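Local coordinates for transketolase (Campylobacter jejuni, PDB 3L84), which belongs to the thiamine diphosphate-binding transketolase family and assembles as a dimer of multidomain chains, at residues N11-L16 / I38-S43; P423-A428 / S460-M465; A544-K549 / K624-I629. All coordinates share one frame; numbering follows the deposited sequence.

Contact 1 of 3, residues N11-L16 / I38-S43; sequences NTLRFL and ILSVLS
L13 reaches across to L39 and S40, and no hydrogen bond joins the two segments. The apolar part is small. L13 uses one methyl branch, CD1, and this lies 4.3 Å from CB of L39. The same L13 CD1 is 4.1 Å from the backbone N of S40, so the methyl rests against the backbone of helix 30-42 as well as a side chain. In L13, chi1 (-69°) sets CG anti to the carbonyl carbon, and chi2 (162°) then turns CD1 to the other helix. CA of L13 and CA of S40 are the nearest pair, 8.1 Å apart. Leucines of both segments also meet helix 69-79: L13 touches L78, while L39 packs on L71 and F75.

The two serine hydroxyls each bond a carbonyl earlier in the chain. S40 is deposited in two conformers, so the approach of its hydroxyl to L13 is doubtful in detail. In one of them S40 OG bonds to the carbonyl O of A36. S43 OG donates to S40 O at 2.7 Å, three residues back along the chain.

Charge enters through R14. Its NH1 donates to OD1 of N11 at 3.1 Å, with an N-H...O angle of 153°. The donor is tilted out of the N11 amide plane. R14 NH2 forms a salt bridge with D37 and also bonds L33 O, while NE bonds K244 O. Several acceptors thus hold the guanidinium group, and two of them, D37 and L33, lie on helix 30-42. That gives helices 3-24 and 30-42 a polar tie beside the leucine packing. Such buried packing of successive helices is in keeping with the alpha/beta thiamine diphosphate-binding domain, which has a parallel sheet.

Contact 2 of 3, residues P423-A428 / S460-M465; sequences PAARIA and STFRAM
The F462 ring meets A425 obliquely, with CZ 4.3 Å from A425 CB. The terminal methyl CE of M465, a residue modelled as selenomethionine, lies above one face of the ring, displaced to just beyond its CD2-CE2 edge. M465 CE is 3.3 Å from CD2 of F462. This is tight for two carbons, and chi3 of M465 (33°) is away from the usual staggered values. F439 and F468 each form an edge-to-face pair with the same ring. The other flat group is the guanidinium of R426. Its bonds run to the second subunit: NE makes a salt bridge with E457, and NH1 and NH2 bond the carbonyls of P451 and Q454, all of that subunit.

M465 has the largest share of the buried area. It is the first residue to leave helical geometry after helix 458-464, although its N still bonds T461 O at 3.0 Å. Its CG lies anti to the backbone N (chi1 180°), which stretches the chain toward helix 418-431. There SE settles 3.6 Å from CA of R426 and 4.0 Å from O of A425. The chain then bends at the selenium, and CE turns back to 4.4 Å from CB of A425. The A425 methyl therefore meets both the ring and CE.

R426 touches SE with the root of its side chain, CB being 4.1 Å away. Beyond CB the chain runs extended, which carries the charged end to its partners on the second subunit.

No hydrogen bond crosses between 423-428 and 460-465. The contact is buried and rests on dispersion between an aromatic ring, a methyl, a large selenium atom and a helix backbone. Its chemistry is thus divided: the base of R426 joins apolar packing inside the pyrimidine-binding domain, while its charge is paired across the dimer interface.

Contact 3 of 3, residues A544-K549 / K624-I629; sequences ANELEK and KLVNFI
L547 fits against V626 and I629 where two helices cross over the mixed sheet of the C-terminal alpha/beta domain. Its CD1 is 3.9 Å from CD1 of I629. The other branch, CD2, lies 4.1 Å from CG1 of V626. Each methyl of L547 also comes close to I629 CG2, so I629 offers two carbons to the leucine. L547 and V626 lie alongside each other, pointing opposite ways.

The short helical segments run 10.1 Å apart at closest approach, and their crossing angle is -56°. L547 and V626 are nearest in backbone, with their CA atoms 7.0 Å apart. No hydrogen bond links the segments, so the grip is by hydrocarbon alone.

Next comes the sheet. L547 and I629 both touch L530 on strand 528-532. I629 also packs on F528, and L547 on C554 of strand 554-558. V626 and L625 meet S543, one turn before L547 on helix 537-549. The two helices are therefore fixed to each other and to the strands beneath.

E546 marks the partly exposed side of the contact. Its chain starts anti to the backbone N and bends at chi2 (63°). OE2 takes a hydrogen bond from Q550 NE2, while the aliphatic E546 CG rests 4.2 Å from V626 CG2.

How the contacts relate
The contacts come in series along the chain and do not touch. Their centres are 36 Å apart from contact 1 to contact 2, and 35 Å from contact 2 to contact 3. Contacts 1 and 3 are 71 Å apart between centres, on opposite sides of the chain's centre. Each belongs to a separate alpha/beta unit with its own sheet: five parallel strands for contact 1, six parallel strands for contact 2 and a mixed sheet for contact 3. Each joins two helices of its own unit. Contact 2 is the one reached by the second subunit, so the middle unit combines internal packing with dimer assembly.

Contact 1 of 3, residues N11-L16 / I38-S43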
ATOM      1  N   ASN A  11     -33.931  11.432  15.112  1.00  8.87           N
ATOM      2  CA  ASN A  11     -33.769  10.830  16.412  1.00  8.62           C
ATOM      3  C   ASN A  11     -34.048   9.324  16.410  1.00  8.28           C
ATOM      4  O   ASN A  11     -33.415   8.581  17.152  1.00  8.99           O
ATOM      5  CB  ASN A  11     -34.605  11.594  17.451  1.00  8.92           C
ATOM      6  CG  ASN A  11     -33.990  12.943  17.783  1.00 10.63           C
ATOM      7  OD1 ASN A  11     -32.781  13.133  17.630  1.00 12.06           O
ATOM      8  ND2 ASN A  11     -34.806  13.893  18.220  1.00 11.96           N
ATOM      9  N   THR A  12     -34.951   8.877  15.541  1.00  8.44           N
ATOM     10  CA  THR A  12     -35.191   7.441  15.358  1.00  8.39           C
ATOM     11  C   THR A  12     -33.892   6.789  14.916  1.00  8.93           C
ATOM     12  O   THR A  12     -33.485   5.757  15.458  1.00  8.69           O
ATOM     13  CB  THR A  12     -36.320   7.177  14.357  1.00  8.52           C
ATOM     14  OG1 THR A  12     -37.536   7.774  14.861  1.00  8.80           O
ATOM     15  CG2 THR A  12     -36.551   5.669  14.171  1.00 10.09           C
ATOM     16  N   LEU A  13     -33.238   7.372  13.917  1.00  8.70           N
ATOM     17  CA  LEU A  13     -31.939   6.848  13.475  1.00  8.93           C
ATOM     18  C   LEU A  13     -30.906   6.885  14.592  1.00  9.16           C
ATOM     19  O   LEU A  13     -30.127   5.933  14.737  1.00  9.41           O
ATOM     20  CB  LEU A  13     -31.422   7.622  12.262  1.00  9.50           C
ATOM     21  CG  LEU A  13     -32.142   7.460  10.922  1.00  9.03           C
ATOM     22  CD1 LEU A  13     -31.770   8.626   9.983  1.00 11.59           C
ATOM     23  CD2 LEU A  13     -31.860   6.102  10.272  1.00 11.65           C
ATOM     24  N   ARG A  14     -30.839   7.987  15.353  1.00  9.33           N
ATOM     25  CA  ARG A  14     -29.879   8.083  16.452  1.00  9.29           C
ATOM     26  C   ARG A  14     -30.066   6.969  17.449  1.00  9.35           C
ATOM     27  O   ARG A  14     -29.091   6.321  17.866  1.00  9.05           O
ATOM     28  CB  ARG A  14     -30.037   9.395  17.224  1.00  8.58           C
ATOM     29  CG  ARG A  14     -29.598  10.657  16.503  1.00  9.60           C
ATOM     30  CD  ARG A  14     -29.577  11.840  17.468  1.00 10.80           C
ATOM     31  NE  ARG A  14     -28.814  12.882  16.833  1.00 11.59           N
ATOM     32  CZ  ARG A  14     -29.257  13.750  15.948  1.00 10.66           C
ATOM     33  NH1 ARG A  14     -30.534  13.930  15.692  1.00 10.92           N
ATOM     34  NH2 ARG A  14     -28.359  14.493  15.311  1.00 12.05           N
ATOM     35  N   PHE A  15     -31.307   6.705  17.839  1.00  8.86           N
ATOM     36  CA  PHE A  15     -31.515   5.747  18.954  1.00  9.41           C
ATOM     37  C   PHE A  15     -31.485   4.292  18.512  1.00  9.35           C
ATOM     38  O   PHE A  15     -31.026   3.440  19.273  1.00  9.76           O
ATOM     39  CB  PHE A  15     -32.739   6.108  19.787  1.00  9.60           C
ATOM     40  CG  PHE A  15     -32.636   7.496  20.390  1.00  9.64           C
ATOM     41  CD1 PHE A  15     -31.482   7.866  21.092  1.00 13.34           C
ATOM     42  CD2 PHE A  15     -33.664   8.413  20.271  1.00 11.63           C
ATOM     43  CE1 PHE A  15     -31.350   9.137  21.638  1.00 14.15           C
ATOM     44  CE2 PHE A  15     -33.533   9.689  20.817  1.00 13.53           C
ATOM     45  CZ  PHE A  15     -32.383  10.039  21.481  1.00 13.33           C
ATOM     46  N   LEU A  16     -31.841   3.995  17.260  1.00  9.44           N
ATOM     47  CA  LEU A  16     -31.559   2.656  16.735  1.00  9.64           C
ATOM     48  C   LEU A  16     -30.066   2.404  16.733  1.00  9.76           C
ATOM     49  O   LEU A  16     -29.596   1.361  17.185  1.00  9.88           O
ATOM     50  CB  LEU A  16     -32.137   2.465  15.315  1.00  9.78           C
ATOM     51  CG  LEU A  16     -33.649   2.302  15.180  1.00 10.32           C
ATOM     52  CD1 LEU A  16     -34.001   2.065  13.736  1.00 12.30           C
ATOM     53  CD2 LEU A  16     -34.181   1.126  16.046  1.00 14.14           C
ATOM     54  N   ILE A  38     -28.351  14.803   8.660  1.00  8.52           N
ATOM     55  CA  ILE A  38     -28.021  14.749   7.253  1.00  8.53           C
ATOM     56  C   ILE A  38     -28.714  13.580   6.567  1.00  8.11           C
ATOM     57  O   ILE A  38     -29.291  13.741   5.502  1.00  8.43           O
ATOM     58  CB  ILE A  38     -26.492  14.683   7.059  1.00  8.65           C
ATOM     59  CG1 ILE A  38     -25.838  16.013   7.485  1.00 10.83           C
ATOM     60  CG2 ILE A  38     -26.136  14.290   5.596  1.00  8.57           C
ATOM     61  CD1 ILE A  38     -24.312  15.938   7.721  1.00 10.67           C
ATOM     62  N   LEU A  39     -28.614  12.372   7.144  1.00  8.68           N
ATOM     63  CA  LEU A  39     -29.248  11.204   6.504  1.00  9.14           C
ATOM     64  C   LEU A  39     -30.759  11.321   6.436  1.00  9.22           C
ATOM     65  O   LEU A  39     -31.362  10.914   5.458  1.00  9.83           O
ATOM     66  CB  LEU A  39     -28.773   9.908   7.175  1.00  9.70           C
ATOM     67  CG  LEU A  39     -29.198   8.638   6.426  1.00  9.84           C
ATOM     68  CD1 LEU A  39     -28.731   8.572   4.985  1.00 11.37           C
ATOM     69  CD2 LEU A  39     -28.688   7.413   7.205  1.00 10.67           C
ATOM     70  N   SER A  40     -31.370  11.891   7.465  1.00  8.83           N
ATOM     71  CA  SER A  40     -32.801  12.102   7.425  0.50  9.02           C
ATOM     72  C   SER A  40     -33.229  12.957   6.254  1.00  8.36           C
ATOM     73  O   SER A  40     -34.172  12.630   5.547  1.00  8.93           O
ATOM     74  CB  SER A  40     -33.238  12.713   8.733  0.50  9.29           C
ATOM     75  OG  SER A  40     -33.028  11.755   9.740  0.50  8.64           O
ATOM     76  N   VAL A  41     -32.523  14.065   6.022  1.00  7.52           N
ATOM     77  CA  VAL A  41     -32.832  14.883   4.861  1.00  8.02           C
ATOM     78  C   VAL A  41     -32.497  14.186   3.542  1.00  7.97           C
ATOM     79  O   VAL A  41     -33.252  14.201   2.591  1.00  8.71           O
ATOM     80  CB  VAL A  41     -32.107  16.226   4.930  1.00  8.23           C
ATOM     81  CG1 VAL A  41     -32.438  17.064   3.726  1.00  8.67           C
ATOM     82  CG2 VAL A  41     -32.508  16.981   6.210  1.00 10.20           C
ATOM     83  N   LEU A  42     -31.338  13.534   3.505  1.00  8.08           N
ATOM     84  CA  LEU A  42     -30.920  12.813   2.308  1.00  8.84           C
ATOM     85  C   LEU A  42     -31.938  11.755   1.906  1.00  8.59           C
ATOM     86  O   LEU A  42     -32.105  11.496   0.716  1.00  9.84           O
ATOM     87  CB  LEU A  42     -29.526  12.181   2.523  1.00  9.03           C
ATOM     88  CG  LEU A  42     -28.915  11.493   1.316  1.00  8.96           C
ATOM     89  CD1 LEU A  42     -28.747  12.397   0.103  1.00  9.89           C
ATOM     90  CD2 LEU A  42     -27.553  10.920   1.708  1.00 10.97           C
ATOM     91  N   SER A  43     -32.630  11.139   2.861  1.00  9.02           N
ATOM     92  CA  SER A  43     -33.645  10.136   2.531  1.00  9.68           C
ATOM     93  C   SER A  43     -34.742  10.661   1.585  1.00 10.33           C
ATOM     94  O   SER A  43     -35.356   9.873   0.860  1.00 11.53           O
ATOM     95  CB  SER A  43     -34.292   9.542   3.788  1.00  9.48           C
ATOM     96  OG  SER A  43     -35.193  10.446   4.406  1.00  9.70           O
TER

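Contact 2 of 3, residues P423-A428 / S460-M465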
ATOM      1  N   PRO A 423      -4.260  -2.713  -0.460  1.00  5.88           N
ATOM      2  CA  PRO A 423      -5.446  -2.638   0.433  1.00  6.31           C
ATOM      3  C   PRO A 423      -6.750  -2.693  -0.333  1.00  6.43           C
ATOM      4  O   PRO A 423      -7.742  -3.246   0.136  1.00  7.16           O
ATOM      5  CB  PRO A 423      -5.271  -1.283   1.144  1.00  6.71           C
ATOM      6  CG  PRO A 423      -3.831  -1.031   1.095  1.00  7.25           C
ATOM      7  CD  PRO A 423      -3.343  -1.578  -0.245  1.00  7.76           C
ATOM      8  N   ALA A 424      -6.797  -2.116  -1.536  1.00  6.67           N
ATOM      9  CA  ALA A 424      -7.973  -2.157  -2.388  1.00  5.94           C
ATOM     10  C   ALA A 424      -8.130  -3.512  -3.052  1.00  6.06           C
ATOM     11  O   ALA A 424      -9.244  -3.994  -3.213  1.00  6.51           O
ATOM     12  CB  ALA A 424      -7.900  -1.031  -3.457  1.00  7.38           C
ATOM     13  N   ALA A 425      -7.026  -4.166  -3.436  1.00  6.25           N
ATOM     14  CA  ALA A 425      -7.123  -5.539  -3.908  1.00  6.06           C
ATOM     15  C   ALA A 425      -7.772  -6.431  -2.859  1.00  5.68           C
ATOM     16  O   ALA A 425      -8.553  -7.326  -3.171  1.00  6.25           O
ATOM     17  CB  ALA A 425      -5.746  -6.080  -4.337  1.00  6.51           C
ATOM     18  N   ARG A 426      -7.448  -6.192  -1.594  1.00  5.75           N
ATOM     19  CA  ARG A 426      -8.015  -6.973  -0.532  1.00  5.42           C
ATOM     20  C   ARG A 426      -9.522  -6.794  -0.456  1.00  5.34           C
ATOM     21  O   ARG A 426     -10.225  -7.773  -0.170  1.00  5.75           O
ATOM     22  CB  ARG A 426      -7.369  -6.580   0.790  1.00  5.65           C
ATOM     23  CG  ARG A 426      -7.535  -7.626   1.854  1.00  5.87           C
ATOM     24  CD  ARG A 426      -6.875  -7.212   3.201  1.00  4.60           C
ATOM     25  NE  ARG A 426      -6.710  -8.369   4.071  1.00  5.58           N
ATOM     26  CZ  ARG A 426      -7.470  -8.669   5.114  1.00  5.60           C
ATOM     27  NH1 ARG A 426      -8.468  -7.895   5.475  1.00  6.27           N
ATOM     28  NH2 ARG A 426      -7.191  -9.760   5.808  1.00  6.10           N
ATOM     29  N   ILE A 427     -10.037  -5.593  -0.684  1.00  5.84           N
ATOM     30  CA  ILE A 427     -11.482  -5.391  -0.726  1.00  6.01           C
ATOM     31  C   ILE A 427     -12.101  -6.166  -1.893  1.00  5.71           C
ATOM     32  O   ILE A 427     -13.195  -6.747  -1.751  1.00  5.80           O
ATOM     33  CB  ILE A 427     -11.835  -3.901  -0.793  1.00  6.81           C
ATOM     34  CG1 ILE A 427     -11.387  -3.161   0.465  1.00 10.56           C
ATOM     35  CG2 ILE A 427     -13.340  -3.706  -1.026  1.00 10.41           C
ATOM     36  CD1 ILE A 427     -12.342  -3.399   1.671  1.00 14.02           C
ATOM     37  N   ALA A 428     -11.458  -6.194  -3.043  1.00  5.76           N
ATOM     38  CA  ALA A 428     -11.941  -7.025  -4.151  1.00  5.28           C
ATOM     39  C   ALA A 428     -12.090  -8.473  -3.719  1.00  5.62           C
ATOM     40  O   ALA A 428     -13.080  -9.154  -4.041  1.00  5.95           O
ATOM     41  CB  ALA A 428     -11.014  -6.894  -5.354  1.00  6.07           C
ATOM     42  N   SER A 460       4.298 -14.083  -2.775  1.00  6.66           N
ATOM     43  CA  SER A 460       3.873 -14.619  -1.475  1.00  7.30           C
ATOM     44  C   SER A 460       2.645 -13.879  -0.949  1.00  7.73           C
ATOM     45  O   SER A 460       1.724 -14.480  -0.420  1.00  7.41           O
ATOM     46  CB  SER A 460       4.966 -14.553  -0.431  1.00  7.78           C
ATOM     47  OG  SER A 460       6.043 -15.414  -0.710  1.00 10.39           O
ATOM     48  N   THR A 461       2.647 -12.551  -1.040  1.00  6.41           N
ATOM     49  CA  THR A 461       1.519 -11.740  -0.608  1.00  5.98           C
ATOM     50  C   THR A 461       0.235 -12.126  -1.312  1.00  6.22           C
ATOM     51  O   THR A 461      -0.776 -12.372  -0.649  1.00  7.64           O
ATOM     52  CB  THR A 461       1.769 -10.269  -0.840  1.00  7.23           C
ATOM     53  OG1 THR A 461       2.904  -9.862  -0.061  1.00  7.77           O
ATOM     54  CG2 THR A 461       0.566  -9.394  -0.511  1.00  7.84           C
ATOM     55  N   PHE A 462       0.263 -12.181  -2.640  1.00  6.34           N
ATOM     56  CA  PHE A 462      -0.946 -12.483  -3.379  1.00  7.05           C
ATOM     57  C   PHE A 462      -1.409 -13.922  -3.185  1.00  6.74           C
ATOM     58  O   PHE A 462      -2.616 -14.162  -3.099  1.00  8.10           O
ATOM     59  CB  PHE A 462      -0.821 -12.056  -4.856  1.00  7.99           C
ATOM     60  CG  PHE A 462      -1.163 -10.643  -5.036  1.00  9.67           C
ATOM     61  CD1 PHE A 462      -0.299  -9.653  -4.706  1.00 10.86           C
ATOM     62  CD2 PHE A 462      -2.426 -10.322  -5.536  1.00 12.92           C
ATOM     63  CE1 PHE A 462      -0.726  -8.274  -4.797  1.00 14.08           C
ATOM     64  CE2 PHE A 462      -2.812  -9.017  -5.665  1.00 14.59           C
ATOM     65  CZ  PHE A 462      -1.996  -8.012  -5.255  1.00 13.47           C
ATOM     66  N   ARG A 463      -0.498 -14.866  -3.057  1.00  5.90           N
ATOM     67  CA  ARG A 463      -0.888 -16.230  -2.768  1.00  5.74           C
ATOM     68  C   ARG A 463      -1.470 -16.347  -1.385  1.00  7.27           C
ATOM     69  O   ARG A 463      -2.460 -17.087  -1.208  1.00  9.56           O
ATOM     70  CB  ARG A 463       0.281 -17.174  -2.935  1.00  6.70           C
ATOM     71  CG  ARG A 463       0.684 -17.326  -4.388  1.00  6.42           C
ATOM     72  CD  ARG A 463       1.936 -18.140  -4.499  1.00  7.22           C
ATOM     73  NE  ARG A 463       2.272 -18.435  -5.892  1.00  7.21           N
ATOM     74  CZ  ARG A 463       3.449 -18.865  -6.281  1.00  8.70           C
ATOM     75  NH1 ARG A 463       4.455 -18.934  -5.422  1.00 10.76           N
ATOM     76  NH2 ARG A 463       3.647 -19.127  -7.578  1.00 10.87           N
ATOM     77  N   ALA A 464      -0.974 -15.608  -0.396  1.00  6.26           N
ATOM     78  CA  ALA A 464      -1.484 -15.694   0.964  1.00  6.40           C
ATOM     79  C   ALA A 464      -2.843 -15.020   1.121  1.00  6.72           C
ATOM     80  O   ALA A 464      -3.609 -15.386   2.012  1.00  6.89           O
ATOM     81  CB  ALA A 464      -0.508 -15.075   1.941  1.00  7.43           C
HETATM   82  N   MSE A 465      -3.151 -13.996   0.334  1.00  6.41           N
HETATM   83  CA  MSE A 465      -4.432 -13.321   0.393  1.00  5.90           C
HETATM   84  C   MSE A 465      -5.566 -14.269  -0.015  1.00  6.11           C
HETATM   85  O   MSE A 465      -5.576 -14.798  -1.138  1.00  6.88           O
HETATM   86  CB  MSE A 465      -4.409 -12.102  -0.522  1.00  7.17           C
HETATM   87  CG  MSE A 465      -5.744 -11.339  -0.517  1.00  8.09           C
HETATM   88 SE   MSE A 465      -5.720  -9.636  -1.457  0.70 10.72          SE
HETATM   89  CE  MSE A 465      -4.437 -10.009  -2.897  1.00 11.56           C
TER

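Contact 3 of 3, residues A544-K549 / K624-I629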
ATOM      1  N   ALA A 544      16.099 -30.686 -16.222  1.00  8.34           N
ATOM      2  CA  ALA A 544      15.630 -32.062 -16.207  1.00  9.66           C
ATOM      3  C   ALA A 544      16.271 -32.861 -17.360  1.00 10.36           C
ATOM      4  O   ALA A 544      16.677 -33.996 -17.183  1.00 10.12           O
ATOM      5  CB  ALA A 544      14.118 -32.109 -16.309  1.00  9.96           C
ATOM      6  N   ASN A 545      16.427 -32.234 -18.521  1.00 11.14           N
ATOM      7  CA  ASN A 545      17.099 -32.889 -19.671  1.00 11.98           C
ATOM      8  C   ASN A 545      18.551 -33.206 -19.313  1.00 12.26           C
ATOM      9  O   ASN A 545      19.059 -34.282 -19.614  1.00 12.64           O
ATOM     10  CB  ASN A 545      17.074 -31.971 -20.908  1.00 13.38           C
ATOM     11  CG  ASN A 545      15.733 -31.922 -21.578  1.00 18.70           C
ATOM     12  OD1 ASN A 545      14.902 -32.821 -21.395  1.00 24.89           O
ATOM     13  ND2 ASN A 545      15.490 -30.853 -22.361  1.00 22.61           N
ATOM     14  N   GLU A 546      19.241 -32.278 -18.659  1.00 11.47           N
ATOM     15  CA  GLU A 546      20.598 -32.535 -18.224  1.00 12.43           C
ATOM     16  C   GLU A 546      20.664 -33.651 -17.167  1.00 11.17           C
ATOM     17  O   GLU A 546      21.527 -34.531 -17.241  1.00 11.75           O
ATOM     18  CB  GLU A 546      21.258 -31.242 -17.715  1.00 13.30           C
ATOM     19  CG  GLU A 546      22.719 -31.400 -17.250  1.00 16.23           C
ATOM     20  CD  GLU A 546      23.665 -31.833 -18.359  1.00 17.70           C
ATOM     21  OE1 GLU A 546      23.338 -31.581 -19.541  1.00 21.41           O
ATOM     22  OE2 GLU A 546      24.737 -32.416 -18.041  1.00 21.97           O
ATOM     23  N   LEU A 547      19.760 -33.625 -16.191  1.00 11.43           N
ATOM     24  CA  LEU A 547      19.702 -34.653 -15.156  1.00 10.29           C
ATOM     25  C   LEU A 547      19.440 -36.028 -15.789  1.00 10.87           C
ATOM     26  O   LEU A 547      20.082 -36.995 -15.421  1.00 10.60           O
ATOM     27  CB  LEU A 547      18.649 -34.313 -14.085  1.00 11.00           C
ATOM     28  CG  LEU A 547      18.992 -33.213 -13.064  1.00 10.98           C
ATOM     29  CD1 LEU A 547      17.745 -32.649 -12.441  1.00 12.11           C
ATOM     30  CD2 LEU A 547      19.926 -33.732 -11.985  1.00 11.69           C
ATOM     31  N   GLU A 548      18.551 -36.094 -16.772  1.00 10.54           N
ATOM     32  CA  GLU A 548      18.271 -37.347 -17.488  1.00 12.09           C
ATOM     33  C   GLU A 548      19.523 -37.835 -18.246  1.00 12.50           C
ATOM     34  O   GLU A 548      19.823 -39.032 -18.241  1.00 12.17           O
ATOM     35  CB  GLU A 548      17.084 -37.158 -18.434  1.00 12.47           C
ATOM     36  CG  GLU A 548      15.755 -36.955 -17.733  1.00 15.62           C
ATOM     37  CD  GLU A 548      14.931 -38.214 -17.495  1.00 17.64           C
ATOM     38  OE1 GLU A 548      15.421 -39.355 -17.763  1.00 19.38           O
ATOM     39  OE2 GLU A 548      13.779 -38.062 -17.038  1.00 17.42           O
ATOM     40  N   LYS A 549      20.265 -36.917 -18.863  1.00 12.37           N
ATOM     41  CA  LYS A 549      21.512 -37.271 -19.566  1.00 13.64           C
ATOM     42  C   LYS A 549      22.521 -37.831 -18.557  1.00 13.17           C
ATOM     43  O   LYS A 549      23.314 -38.740 -18.909  1.00 13.01           O
ATOM     44  CB  LYS A 549      22.051 -36.037 -20.305  1.00 14.33           C
ATOM     45  CG  LYS A 549      23.382 -36.159 -20.971  1.00 19.62           C
ATOM     46  CD  LYS A 549      23.704 -34.857 -21.720  1.00 24.12           C
ATOM     47  CE  LYS A 549      25.004 -35.006 -22.533  1.00 26.10           C
ATOM     48  NZ  LYS A 549      25.284 -33.789 -23.351  1.00 28.60           N
ATOM     49  N   LYS A 624      23.961 -24.380 -12.294  1.00  8.00           N
ATOM     50  CA  LYS A 624      23.812 -24.122 -10.860  1.00  7.72           C
ATOM     51  C   LYS A 624      22.637 -24.892 -10.273  1.00  7.17           C
ATOM     52  O   LYS A 624      22.701 -25.402  -9.155  1.00  8.93           O
ATOM     53  CB  LYS A 624      23.696 -22.638 -10.571  1.00  7.64           C
ATOM     54  CG  LYS A 624      24.998 -21.884 -10.840  1.00  7.37           C
ATOM     55  CD  LYS A 624      24.859 -20.419 -10.597  1.00  8.19           C
ATOM     56  CE  LYS A 624      26.156 -19.629 -10.695  1.00  8.40           C
ATOM     57  NZ  LYS A 624      25.946 -18.166 -10.448  1.00 10.08           N
ATOM     58  N   LEU A 625      21.523 -24.952 -11.015  1.00  7.54           N
ATOM     59  CA  LEU A 625      20.374 -25.661 -10.507  1.00  7.44           C
ATOM     60  C   LEU A 625      20.638 -27.159 -10.424  1.00  7.53           C
ATOM     61  O   LEU A 625      20.316 -27.796  -9.438  1.00  8.66           O
ATOM     62  CB  LEU A 625      19.119 -25.349 -11.336  1.00  7.72           C
ATOM     63  CG  LEU A 625      17.874 -26.109 -10.928  1.00  8.37           C
ATOM     64  CD1 LEU A 625      17.492 -25.868  -9.471  1.00  8.03           C
ATOM     65  CD2 LEU A 625      16.695 -25.713 -11.844  1.00  9.09           C
ATOM     66  N   VAL A 626      21.264 -27.712 -11.441  1.00  8.37           N
ATOM     67  CA  VAL A 626      21.629 -29.129 -11.388  1.00  9.13           C
ATOM     68  C   VAL A 626      22.577 -29.436 -10.235  1.00  9.59           C
ATOM     69  O   VAL A 626      22.413 -30.429  -9.552  1.00 10.04           O
ATOM     70  CB  VAL A 626      22.229 -29.579 -12.718  1.00  8.90           C
ATOM     71  CG1 VAL A 626      22.930 -30.967 -12.605  1.00  9.10           C
ATOM     72  CG2 VAL A 626      21.159 -29.605 -13.813  1.00  9.73           C
ATOM     73  N   ASN A 627      23.562 -28.578 -10.014  1.00  8.72           N
ATOM     74  CA  ASN A 627      24.458 -28.754  -8.853  1.00 10.21           C
ATOM     75  C   ASN A 627      23.718 -28.730  -7.525  1.00  9.50           C
ATOM     76  O   ASN A 627      24.014 -29.535  -6.637  1.00 10.30           O
ATOM     77  CB  ASN A 627      25.610 -27.746  -8.910  1.00 11.70           C
ATOM     78  CG  ASN A 627      26.646 -28.128  -9.930  1.00 16.37           C
ATOM     79  OD1 ASN A 627      26.701 -29.271 -10.397  1.00 19.88           O
ATOM     80  ND2 ASN A 627      27.475 -27.156 -10.307  1.00 21.11           N
ATOM     81  N   PHE A 628      22.739 -27.837  -7.394  1.00  8.06           N
ATOM     82  CA  PHE A 628      21.907 -27.774  -6.213  1.00  8.10           C
ATOM     83  C   PHE A 628      21.092 -29.074  -6.034  1.00  9.40           C
ATOM     84  O   PHE A 628      21.048 -29.653  -4.936  1.00 10.13           O
ATOM     85  CB  PHE A 628      20.988 -26.566  -6.341  1.00  8.37           C
ATOM     86  CG  PHE A 628      20.004 -26.421  -5.215  1.00  8.24           C
ATOM     87  CD1 PHE A 628      20.360 -25.789  -4.018  1.00 10.83           C
ATOM     88  CD2 PHE A 628      18.720 -26.903  -5.344  1.00  9.93           C
ATOM     89  CE1 PHE A 628      19.447 -25.663  -2.986  1.00  9.91           C
ATOM     90  CE2 PHE A 628      17.790 -26.746  -4.330  1.00 11.19           C
ATOM     91  CZ  PHE A 628      18.146 -26.135  -3.136  1.00 10.40           C
ATOM     92  N   ILE A 629      20.464 -29.546  -7.111  1.00  9.18           N
ATOM     93  CA  ILE A 629      19.628 -30.753  -7.046  1.00  9.33           C
ATOM     94  C   ILE A 629      20.475 -31.979  -6.677  1.00  9.53           C
ATOM     95  O   ILE A 629      20.009 -32.852  -5.950  1.00 10.21           O
ATOM     96  CB  ILE A 629      18.885 -30.941  -8.364  1.00  8.47           C
ATOM     97  CG1 ILE A 629      17.859 -29.800  -8.532  1.00  9.76           C
ATOM     98  CG2 ILE A 629      18.201 -32.322  -8.451  1.00  9.72           C
ATOM     99  CD1 ILE A 629      17.151 -29.763  -9.858  1.00 11.16           C
TER